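Local coordinates for cellulosomal scaffoldin (Acetivibrio cellulolyticus, PDB 3ZUC), which binds crystalline cellulose through this family 3b carbohydrate-binding module, one part of a large multimodular scaffoldin that probably also has endoglucanase activity, at residues V74-T79 / D84-I89; L43-T48 / G108-S113; F47-D50 / A54-F57; F10-T15 / Y118-D123. All blocks are in the same frame, centred on the assembly; numbering follows the deposited sequence.

Interaction 1: V74-T79 / D84-I89; sequences VKMNPT and DQYLEI
Val-74 with Tyr-86 and Lys-75 with Gln-85 are successive antiparallel pairs of a beta hairpin, built from strands 69-80 and 83-91 at the border of one sheet of the CBM3 beta sandwich. The first is a hydrogen-bonded pair, with Val-74 N to Tyr-86 O and Tyr-86 N to Val-74 O both spanning 2.9 Å. The second is non-hydrogen-bonded, and beyond it Met-76 N bonds to Asp-84 O, the donor standing 58° out of the carbonyl plane. The chain is irregular here: Asp-84 and Gln-85 both face Phe-47 on the next strand and form a classic beta bulge. Each face of the hairpin has its own chemistry. On one, Val-74 covers a face of the Tyr-86 ring in a CH-pi contact, CB lying 3.5 Å from CZ while CG1 leans toward the hydroxyl and CG2 toward CE2. Tyr-86 CG sits between its backbone N and carbonyl carbon (chi1 58°), which brings the ring toward Val-74 on strand 69-80; His-44 stacks on its other face. Met-76, folded at chi2 and chi3, brings SD to the ring edge, 3.8 Å from CD1, a Met-aromatic contact. The other face is polar at its ends. Lys-75 runs alongside the Gln-85 amide, its CE 3.5 Å from NE2, and both side chains are claimed by Asp-52, which forms a salt bridge to Lys-75 NZ and accepts a hydrogen bond from Gln-85 NE2. A water closes the pair, accepting from Lys-75 NZ at 3.0 Å and donating to Gln-85 OE1 at 2.9 Å.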
# COMPACT_ATOMS: atom_id res chain seq x y z
N VAL A 74 -7.20 9.60 0.31
CA VAL A 74 -6.86 10.99 0.53
C VAL A 74 -6.56 11.62 -0.83
O VAL A 74 -5.96 10.98 -1.68
CB VAL A 74 -5.62 11.11 1.46
CG1 VAL A 74 -5.33 12.58 1.78
CG2 VAL A 74 -5.84 10.31 2.73
N LYS A 75 -6.95 12.88 -1.03
CA LYS A 75 -6.59 13.58 -2.25
C LYS A 75 -5.17 14.12 -2.17
O LYS A 75 -4.75 14.65 -1.14
CB LYS A 75 -7.53 14.76 -2.51
CG LYS A 75 -8.98 14.45 -2.49
CD LYS A 75 -9.31 13.55 -3.57
CE LYS A 75 -10.75 13.75 -4.09
NZ LYS A 75 -11.69 13.07 -3.21
N MET A 76 -4.44 14.01 -3.28
CA MET A 76 -3.19 14.72 -3.44
C MET A 76 -3.49 16.20 -3.57
O MET A 76 -4.48 16.60 -4.18
CB MET A 76 -2.47 14.25 -4.68
CG MET A 76 -1.95 12.87 -4.57
SD MET A 76 -0.52 12.70 -3.50
CE MET A 76 0.69 13.55 -4.49
N ASN A 77 -2.63 17.02 -2.96
CA ASN A 77 -2.78 18.48 -3.05
C ASN A 77 -1.43 19.15 -3.05
O ASN A 77 -0.76 19.13 -2.03
CB ASN A 77 -3.56 19.03 -1.85
CG ASN A 77 -4.00 20.47 -2.04
OD1 ASN A 77 -3.34 21.26 -2.71
ND2 ASN A 77 -5.12 20.81 -1.43
N PRO A 78 -1.00 19.72 -4.17
CA PRO A 78 -1.63 19.69 -5.48
C PRO A 78 -1.53 18.31 -6.12
O PRO A 78 -0.72 17.47 -5.73
CB PRO A 78 -0.79 20.69 -6.27
CG PRO A 78 0.58 20.56 -5.73
CD PRO A 78 0.31 20.42 -4.22
N THR A 79 -2.36 18.08 -7.12
CA THR A 79 -2.21 16.86 -7.87
C THR A 79 -0.92 16.91 -8.71
O THR A 79 -0.38 17.98 -8.99
CB THR A 79 -3.40 16.56 -8.67
OG1 THR A 79 -3.52 17.58 -9.62
CG2 THR A 79 -4.65 16.50 -7.81
N ASP A 84 -3.48 11.77 -8.28
CA ASP A 84 -4.45 12.70 -7.73
C ASP A 84 -5.04 12.21 -6.41
O ASP A 84 -5.69 13.01 -5.73
CB ASP A 84 -5.51 13.17 -8.74
CG ASP A 84 -6.34 12.07 -9.33
OD1 ASP A 84 -6.60 11.05 -8.67
OD2 ASP A 84 -6.69 12.21 -10.52
N GLN A 85 -4.76 10.97 -6.01
CA GLN A 85 -5.20 10.41 -4.73
C GLN A 85 -4.17 9.42 -4.24
O GLN A 85 -3.34 8.94 -5.01
CB GLN A 85 -6.55 9.69 -4.85
CG GLN A 85 -7.67 10.59 -5.33
CD GLN A 85 -9.05 10.04 -5.06
OE1 GLN A 85 -9.23 9.11 -4.27
NE2 GLN A 85 -10.04 10.68 -5.65
N TYR A 86 -4.27 9.07 -2.97
CA TYR A 86 -3.60 7.90 -2.46
C TYR A 86 -4.50 7.12 -1.53
O TYR A 86 -5.34 7.67 -0.81
CB TYR A 86 -2.26 8.23 -1.78
CG TYR A 86 -2.28 9.19 -0.62
CD1 TYR A 86 -2.15 10.54 -0.83
CD2 TYR A 86 -2.34 8.75 0.70
CE1 TYR A 86 -2.06 11.45 0.24
CE2 TYR A 86 -2.28 9.64 1.77
CZ TYR A 86 -2.14 10.99 1.53
OH TYR A 86 -2.04 11.89 2.59
N LEU A 87 -4.29 5.81 -1.55
CA LEU A 87 -4.74 4.89 -0.52
C LEU A 87 -3.72 4.92 0.61
O LEU A 87 -2.53 4.79 0.35
CB LEU A 87 -4.80 3.48 -1.11
CG LEU A 87 -4.92 2.33 -0.12
CD1 LEU A 87 -6.25 2.31 0.60
CD2 LEU A 87 -4.65 1.01 -0.81
N GLU A 88 -4.19 5.05 1.84
CA GLU A 88 -3.36 4.92 3.02
C GLU A 88 -3.84 3.71 3.82
O GLU A 88 -4.99 3.66 4.25
CB GLU A 88 -3.42 6.18 3.90
CG GLU A 88 -2.57 6.07 5.15
CD GLU A 88 -2.40 7.41 5.83
OE1 GLU A 88 -1.58 8.24 5.38
OE2 GLU A 88 -3.12 7.66 6.81
N ILE A 89 -2.95 2.73 3.98
CA ILE A 89 -3.21 1.53 4.75
C ILE A 89 -2.61 1.70 6.13
O ILE A 89 -1.47 2.16 6.28
CB ILE A 89 -2.60 0.30 4.05
CG1 ILE A 89 -3.26 0.07 2.69
CG2 ILE A 89 -2.72 -0.94 4.92
CD1 ILE A 89 -2.56 -0.95 1.83
O HOH W 1 -10.99 10.32 -2.34

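Interaction 2: L43-T48 / G108-S113; sequences LHYYFT and GRFAKS. With CA (calcium ion), chain B; EDO (1,2-ethanediol), chain C.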
# COMPACT_ATOMS: atom_id res chain seq x y z
N LEU A 43 1.13 2.65 4.89
CA LEU A 43 1.56 2.42 3.51
C LEU A 43 0.74 3.31 2.59
O LEU A 43 -0.45 3.50 2.83
CB LEU A 43 1.33 0.96 3.09
CG LEU A 43 1.86 -0.10 4.04
CD1 LEU A 43 1.37 -1.48 3.64
CD2 LEU A 43 3.37 -0.05 4.12
N HIS A 44 1.35 3.83 1.52
CA HIS A 44 0.62 4.57 0.50
C HIS A 44 0.75 3.94 -0.89
O HIS A 44 1.84 3.51 -1.30
CB HIS A 44 1.11 6.02 0.34
CG HIS A 44 0.81 6.91 1.49
ND1 HIS A 44 1.24 8.22 1.53
CD2 HIS A 44 0.12 6.69 2.63
CE1 HIS A 44 0.84 8.77 2.66
NE2 HIS A 44 0.15 7.87 3.34
N TYR A 45 -0.37 3.96 -1.60
CA TYR A 45 -0.45 3.60 -3.02
C TYR A 45 -1.06 4.80 -3.75
O TYR A 45 -2.20 5.20 -3.44
CB TYR A 45 -1.31 2.36 -3.21
CG TYR A 45 -1.35 1.86 -4.63
CD1 TYR A 45 -2.29 2.33 -5.54
CD2 TYR A 45 -0.43 0.92 -5.09
CE1 TYR A 45 -2.32 1.89 -6.85
CE2 TYR A 45 -0.44 0.47 -6.40
CZ TYR A 45 -1.39 0.95 -7.28
OH TYR A 45 -1.38 0.44 -8.56
N TYR A 46 -0.32 5.37 -4.70
CA TYR A 46 -0.69 6.60 -5.40
C TYR A 46 -1.25 6.31 -6.79
O TYR A 46 -0.72 5.47 -7.53
CB TYR A 46 0.57 7.47 -5.56
CG TYR A 46 1.17 7.93 -4.26
CD1 TYR A 46 0.70 9.08 -3.63
CD2 TYR A 46 2.19 7.22 -3.63
CE1 TYR A 46 1.21 9.52 -2.44
CE2 TYR A 46 2.71 7.66 -2.43
CZ TYR A 46 2.23 8.80 -1.83
OH TYR A 46 2.79 9.22 -0.63
N PHE A 47 -2.30 7.03 -7.15
CA PHE A 47 -2.99 6.75 -8.39
C PHE A 47 -3.77 7.97 -8.86
O PHE A 47 -3.96 8.93 -8.12
CB PHE A 47 -3.91 5.51 -8.22
CG PHE A 47 -5.03 5.69 -7.22
CD1 PHE A 47 -4.81 5.56 -5.85
CD2 PHE A 47 -6.33 5.96 -7.65
CE1 PHE A 47 -5.85 5.71 -4.94
CE2 PHE A 47 -7.36 6.10 -6.75
CZ PHE A 47 -7.13 5.97 -5.39
N THR A 48 -4.25 7.89 -10.11
CA THR A 48 -5.25 8.82 -10.61
C THR A 48 -6.59 8.10 -10.64
O THR A 48 -6.70 6.99 -11.18
CB THR A 48 -4.93 9.41 -11.98
OG1 THR A 48 -4.91 8.35 -12.93
CG2 THR A 48 -3.60 10.13 -11.98
N GLY A 108 -4.65 -6.68 -0.55
CA GLY A 108 -5.90 -5.92 -0.55
C GLY A 108 -6.47 -5.63 -1.94
O GLY A 108 -5.78 -5.80 -2.95
N ARG A 109 -7.75 -5.23 -2.00
CA ARG A 109 -8.35 -4.67 -3.22
C ARG A 109 -8.97 -3.34 -2.83
O ARG A 109 -9.31 -3.11 -1.67
CB ARG A 109 -9.47 -5.58 -3.84
CG ARG A 109 -9.02 -7.00 -4.21
CD ARG A 109 -10.25 -7.90 -4.37
NE ARG A 109 -10.88 -8.08 -3.07
CZ ARG A 109 -12.06 -7.62 -2.69
NH1 ARG A 109 -12.89 -7.00 -3.54
NH2 ARG A 109 -12.41 -7.80 -1.42
N PHE A 110 -9.19 -2.48 -3.82
CA PHE A 110 -10.10 -1.37 -3.67
C PHE A 110 -10.87 -1.11 -4.95
O PHE A 110 -10.45 -1.48 -6.05
CB PHE A 110 -9.43 -0.11 -3.11
CG PHE A 110 -8.34 0.54 -3.95
CD1 PHE A 110 -7.00 0.20 -3.78
CD2 PHE A 110 -8.66 1.59 -4.82
CE1 PHE A 110 -6.01 0.89 -4.45
CE2 PHE A 110 -7.65 2.28 -5.49
CZ PHE A 110 -6.33 1.94 -5.29
N ALA A 111 -12.05 -0.51 -4.77
CA ALA A 111 -12.99 -0.26 -5.85
C ALA A 111 -13.85 0.94 -5.51
O ALA A 111 -13.95 1.36 -4.36
CB ALA A 111 -13.87 -1.48 -6.09
N LYS A 112 -14.53 1.45 -6.53
CA LYS A 112 -15.48 2.54 -6.40
C LYS A 112 -16.86 2.01 -6.02
O LYS A 112 -17.23 0.87 -6.32
CB LYS A 112 -15.58 3.28 -7.74
CG LYS A 112 -14.26 3.86 -8.18
CD LYS A 112 -14.37 4.55 -9.53
CE LYS A 112 -13.00 4.93 -10.02
NZ LYS A 112 -13.04 5.70 -11.29
N SER A 113 -17.66 2.88 -5.40
CA SER A 113 -18.97 2.46 -4.90
C SER A 113 -19.91 1.97 -5.98
O SER A 113 -20.78 1.15 -5.69
CB SER A 113 -19.61 3.62 -4.16
OG SER A 113 -19.76 4.71 -5.06
CA CA B . -5.54 6.06 -13.17
C1 EDO C . 1.73 12.66 1.51
O1 EDO C . 2.24 11.54 2.24
C2 EDO C . 1.50 12.28 0.06
O2 EDO C . 2.73 11.84 -0.53
O HOH W 2 -6.47 4.25 -11.77
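Phe-110 is the hub of this contact, meeting Phe-47 with its outer ring atoms and Tyr-45 with its edge. No hydrogen bond crosses between the segments; with the nearest CA atoms, those of Tyr-45 and Phe-110, 10.9 Å apart, the space between is bridged by aromatic rings. Phe-110 and Phe-47 approach from opposite directions, and their planes meet obliquely at 46° with centroids 5.0 Å apart. Phe-110 CE2 rides over the rim of one face of Phe-47, 3.7 Å from CZ. Each phenylalanine places CG between its own backbone N and carbonyl carbon (chi1 63° in Phe-47, 64° in Phe-110), an arrangement that sends the rings at each other across the interior. Tyr-45 crosses Phe-110 at about a right angle, its CD1 lying near the plane of that ring and 4.1 Å from CZ; its hydroxyl goes on to a hydrogen bond with Asn-12. Alternation along strand 42-47 sends His-44 and Tyr-46 the other way. There His-44 ND1 donates to Tyr-46 OH at 2.8 Å, with the oxygen in the imidazole plane, and a bound ethanediol hydrogen-bonds to the same hydroxyl through O2 at 2.6 Å. Just past the strand, Thr-48 binds calcium. The fold has no helices to cover these rings. Strand 42-47 lies between 83-91 and 140-143 in one sheet, strand 102-112 between 55-61 and 24-30 in the other, and Leu-87 and Gln-55 both pack on Phe-110, so the contact joins the two layers of the beta sandwich.

Interaction 3: F47-D50 / A54-F57; sequences FTVD and AQTF. With CA (calcium ion), chain B.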
# COMPACT_ATOMS: atom_id res chain seq x y z
N PHE A 47 -2.30 7.03 -7.15
CA PHE A 47 -2.99 6.75 -8.39
C PHE A 47 -3.77 7.97 -8.86
O PHE A 47 -3.96 8.93 -8.12
CB PHE A 47 -3.91 5.51 -8.22
CG PHE A 47 -5.03 5.69 -7.22
CD1 PHE A 47 -4.81 5.56 -5.85
CD2 PHE A 47 -6.33 5.96 -7.65
CE1 PHE A 47 -5.85 5.71 -4.94
CE2 PHE A 47 -7.36 6.10 -6.75
CZ PHE A 47 -7.13 5.97 -5.39
N THR A 48 -4.25 7.89 -10.11
CA THR A 48 -5.25 8.82 -10.61
C THR A 48 -6.59 8.10 -10.64
O THR A 48 -6.70 6.99 -11.18
CB THR A 48 -4.93 9.41 -11.98
OG1 THR A 48 -4.91 8.35 -12.93
CG2 THR A 48 -3.60 10.13 -11.98
N VAL A 49 -7.60 8.69 -10.02
CA VAL A 49 -8.86 8.00 -9.79
C VAL A 49 -9.70 7.76 -11.04
O VAL A 49 -10.48 6.82 -11.06
CB VAL A 49 -9.67 8.75 -8.68
CG1 VAL A 49 -10.18 10.11 -9.16
CG2 VAL A 49 -10.79 7.91 -8.12
N ASP A 50 -9.53 8.60 -12.07
CA ASP A 50 -10.28 8.44 -13.33
C ASP A 50 -11.80 8.44 -13.07
O ASP A 50 -12.52 7.51 -13.45
CB ASP A 50 -9.86 7.18 -14.07
CG ASP A 50 -8.43 7.22 -14.50
OD1 ASP A 50 -8.10 8.17 -15.27
OD2 ASP A 50 -7.64 6.35 -14.12
N ALA A 54 -16.84 7.56 -4.09
CA ALA A 54 -16.54 6.87 -2.84
C ALA A 54 -15.78 5.59 -3.18
O ALA A 54 -16.15 4.91 -4.13
CB ALA A 54 -17.84 6.53 -2.12
N GLN A 55 -14.71 5.30 -2.42
CA GLN A 55 -13.95 4.08 -2.59
C GLN A 55 -13.86 3.33 -1.27
O GLN A 55 -13.92 3.92 -0.20
CB GLN A 55 -12.54 4.41 -3.10
CG GLN A 55 -12.59 4.93 -4.54
CD GLN A 55 -11.31 5.64 -4.90
OE1 GLN A 55 -11.06 6.78 -4.40
NE2 GLN A 55 -10.49 5.05 -5.71
N THR A 56 -13.70 2.02 -1.40
CA THR A 56 -13.54 1.12 -0.26
C THR A 56 -12.32 0.25 -0.49
O THR A 56 -12.13 -0.26 -1.60
CB THR A 56 -14.77 0.23 -0.09
OG1 THR A 56 -15.93 1.04 0.07
CG2 THR A 56 -14.63 -0.66 1.15
N PHE A 57 -11.52 0.10 0.56
CA PHE A 57 -10.43 -0.86 0.61
C PHE A 57 -10.83 -2.06 1.47
O PHE A 57 -11.38 -1.89 2.56
CB PHE A 57 -9.19 -0.19 1.23
CG PHE A 57 -8.03 -1.14 1.47
CD1 PHE A 57 -7.20 -1.50 0.44
CD2 PHE A 57 -7.80 -1.68 2.71
CE1 PHE A 57 -6.13 -2.35 0.65
CE2 PHE A 57 -6.72 -2.55 2.93
CZ PHE A 57 -5.90 -2.88 1.90
CA CA B . -5.54 6.06 -13.17
O HOH W 2 -6.47 4.25 -11.77
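Phe-47, the last residue of strand 42-47, turns the CE2-CZ side of its ring toward the amide of Gln-55, which comes from the opposite direction on strand 55-61. The two planes stand 73° apart and the approach to the ring is oblique. Thr-48 turns to the calcium instead and grips it twice, through its carbonyl O at 2.5 Å and through OG1 at 2.4 Å. Its chi1 of 64° sets OG1 between the backbone N and the carbonyl carbon, close enough to the carbonyl side for both oxygens to share one metal in a six-membered chelate ring. Val-49 points back inward: its CG2 branch, anti to the backbone N, lies 4.0 Å from Gln-55 CD. Its backbone is held as well, the N by the Asp-84 carboxylate and the O by the ammonium group of Lys-112. Asp-50 adopts a left-handed backbone conformation and binds calcium with one carboxylate oxygen, OD2, at 2.3 Å, leaving OD1 3.9 Å from the ion. With a water at 2.5 Å from the calcium, the backbone oxygen of Asn-119 and the carboxylates of Asp-122 and Asp-123, the metal has seven oxygen ligands. The chain thus alternates, Phe-47 and Val-49 turning toward the sandwich interior while Thr-48 and Asp-50 serve the metal. Between the segments themselves the chemistry is only van der Waals contact between apolar groups and an amide; the strong bonds are those to calcium, whose charge probably offsets much of that of the three clustered aspartates.

Interaction 4: F10-T15 / Y118-D123; sequences FFNAGT and YNQADD. With CA (calcium ion), chain B.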
# COMPACT_ATOMS: atom_id res chain seq x y z
N PHE A 10 6.50 -5.08 -3.46
CA PHE A 10 5.18 -4.81 -3.96
C PHE A 10 4.96 -5.48 -5.31
O PHE A 10 5.91 -5.60 -6.10
CB PHE A 10 5.01 -3.28 -4.14
CG PHE A 10 3.62 -2.89 -4.58
CD1 PHE A 10 2.60 -2.81 -3.65
CD2 PHE A 10 3.33 -2.67 -5.91
CE1 PHE A 10 1.31 -2.55 -4.04
CE2 PHE A 10 2.03 -2.38 -6.29
CZ PHE A 10 1.04 -2.34 -5.35
N PHE A 11 3.71 -5.84 -5.61
CA PHE A 11 3.26 -6.03 -6.98
C PHE A 11 1.75 -5.89 -7.01
O PHE A 11 1.08 -5.86 -5.97
CB PHE A 11 3.74 -7.35 -7.63
CG PHE A 11 3.09 -8.62 -7.13
CD1 PHE A 11 3.41 -9.17 -5.90
CD2 PHE A 11 2.22 -9.32 -7.94
CE1 PHE A 11 2.86 -10.37 -5.47
CE2 PHE A 11 1.66 -10.52 -7.53
CZ PHE A 11 1.99 -11.05 -6.30
N ASN A 12 1.21 -5.78 -8.22
CA ASN A 12 -0.22 -5.70 -8.45
C ASN A 12 -0.77 -7.07 -8.83
O ASN A 12 -0.28 -7.67 -9.80
CB ASN A 12 -0.52 -4.73 -9.60
CG ASN A 12 -0.25 -3.28 -9.22
OD1 ASN A 12 0.85 -2.77 -9.39
ND2 ASN A 12 -1.27 -2.62 -8.67
N ALA A 13 -1.78 -7.56 -8.13
CA ALA A 13 -2.29 -8.91 -8.42
C ALA A 13 -3.08 -8.99 -9.71
O ALA A 13 -3.20 -10.07 -10.28
CB ALA A 13 -3.14 -9.46 -7.29
N GLY A 14 -3.65 -7.86 -10.13
CA GLY A 14 -4.39 -7.71 -11.38
C GLY A 14 -3.82 -6.52 -12.12
O GLY A 14 -3.66 -5.44 -11.54
N THR A 15 -3.50 -6.71 -13.39
CA THR A 15 -2.78 -5.71 -14.15
C THR A 15 -3.50 -5.23 -15.41
O THR A 15 -2.87 -4.66 -16.30
CB THR A 15 -1.37 -6.18 -14.50
OG1 THR A 15 -1.47 -7.42 -15.19
CG2 THR A 15 -0.50 -6.32 -13.26
N TYR A 118 -11.31 2.19 -13.31
CA TYR A 118 -10.05 2.88 -13.25
C TYR A 118 -9.27 2.67 -14.56
O TYR A 118 -9.48 1.67 -15.24
CB TYR A 118 -9.18 2.31 -12.14
CG TYR A 118 -9.72 2.44 -10.74
CD1 TYR A 118 -9.54 3.60 -10.01
CD2 TYR A 118 -10.38 1.39 -10.12
CE1 TYR A 118 -10.00 3.72 -8.71
CE2 TYR A 118 -10.84 1.49 -8.83
CZ TYR A 118 -10.63 2.65 -8.11
OH TYR A 118 -11.12 2.72 -6.83
N ASN A 119 -8.34 3.58 -14.86
CA ASN A 119 -7.24 3.33 -15.80
C ASN A 119 -5.97 3.16 -15.00
O ASN A 119 -5.41 4.13 -14.48
CB ASN A 119 -7.06 4.49 -16.80
CG ASN A 119 -5.81 4.33 -17.63
OD1 ASN A 119 -5.36 3.20 -17.86
ND2 ASN A 119 -5.23 5.44 -18.06
N GLN A 120 -5.50 1.92 -14.83
CA GLN A 120 -4.32 1.68 -14.01
C GLN A 120 -3.05 2.21 -14.66
O GLN A 120 -2.06 2.48 -13.96
CB GLN A 120 -4.14 0.20 -13.70
CG GLN A 120 -5.33 -0.42 -13.01
CD GLN A 120 -4.92 -1.64 -12.22
OE1 GLN A 120 -4.39 -1.49 -11.11
NE2 GLN A 120 -5.12 -2.83 -12.77
N ALA A 121 -3.03 2.32 -15.99
CA ALA A 121 -1.78 2.50 -16.70
C ALA A 121 -1.05 3.78 -16.33
O ALA A 121 0.18 3.81 -16.41
CB ALA A 121 -2.02 2.47 -18.21
N ASP A 122 -1.78 4.83 -15.97
CA ASP A 122 -1.17 6.11 -15.61
C ASP A 122 -0.89 6.28 -14.13
O ASP A 122 -0.45 7.35 -13.72
CB ASP A 122 -2.00 7.28 -16.12
CG ASP A 122 -3.31 7.48 -15.37
OD1 ASP A 122 -3.85 6.48 -14.84
OD2 ASP A 122 -3.79 8.63 -15.33
N ASP A 123 -1.12 5.26 -13.31
CA ASP A 123 -0.99 5.44 -11.88
C ASP A 123 0.46 5.40 -11.43
O ASP A 123 1.20 4.48 -11.78
CB ASP A 123 -1.78 4.35 -11.15
CG ASP A 123 -3.28 4.46 -11.36
OD1 ASP A 123 -3.74 5.56 -11.74
OD2 ASP A 123 -3.98 3.44 -11.11
CA CA B . -5.54 6.06 -13.17
O HOH W 3 -3.97 -3.63 -9.50
O HOH W 2 -6.47 4.25 -11.77
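Gln-120 reaches from the calcium-binding corner to Gly-14, in the loop that follows strand 6-12. Its CB heads toward that loop, and CG, set anti to the carbonyl carbon (chi1 -57°), leads an extended chain onward; the side chain packs against Ile-22 and Phe-126. CD arrives 4.1 Å from Gly-14 O. At the tip, NE2 donates to Gly-14 O at 3.2 Å, a fairly straight bond (164°) that leaves nearly in the plane of the glutamine amide but meets the carbonyl from above its plane; NE2 also bonds to Gln-16 O. The contact joins the loop after strand 6-12 of the beta sandwich to the metal-binding loop that follows the short strand 118-119, where Asn-119 makes an Asx turn, OD1 accepting from Ala-121 N. That corner gives calcium three ligands: Asn-119 O at 2.3 Å, and OD1 of Asp-122 and of Asp-123, each 2.4 Å from the calcium. The other tip atom of Gln-120, OE1, accepts from a water at 2.7 Å. The same water donates to Gly-14 O at 2.7 Å and accepts from Asn-12 ND2 at 3.0 Å, while Asn-12 OD1 takes the backbone N-H of Asn-127.

Overall arrangement
Calcium is the common reference point. Interactions 2 and 3, whose centres lie about 5 Å apart, share Phe-47 and Thr-48, so one short piece of chain serves both the aromatic interior and the metal. Interaction 4 supplies three of the five protein residues at that metal, and Thr-48 OG1 lies 2.7 Å from Asp-122 OD2, a probable hydrogen bond. Interaction 1 gives calcium no ligand but reaches the chain between two of them: Asp-84 OD1 is 2.9 Å from the backbone N of Val-49, which lies between Thr-48 and Asp-50, a probable hydrogen bond. It also adjoins interaction 2 through Glu-88 OE1 and His-44 NE2, 2.7 Å apart. Interactions 1 and 4 do not touch.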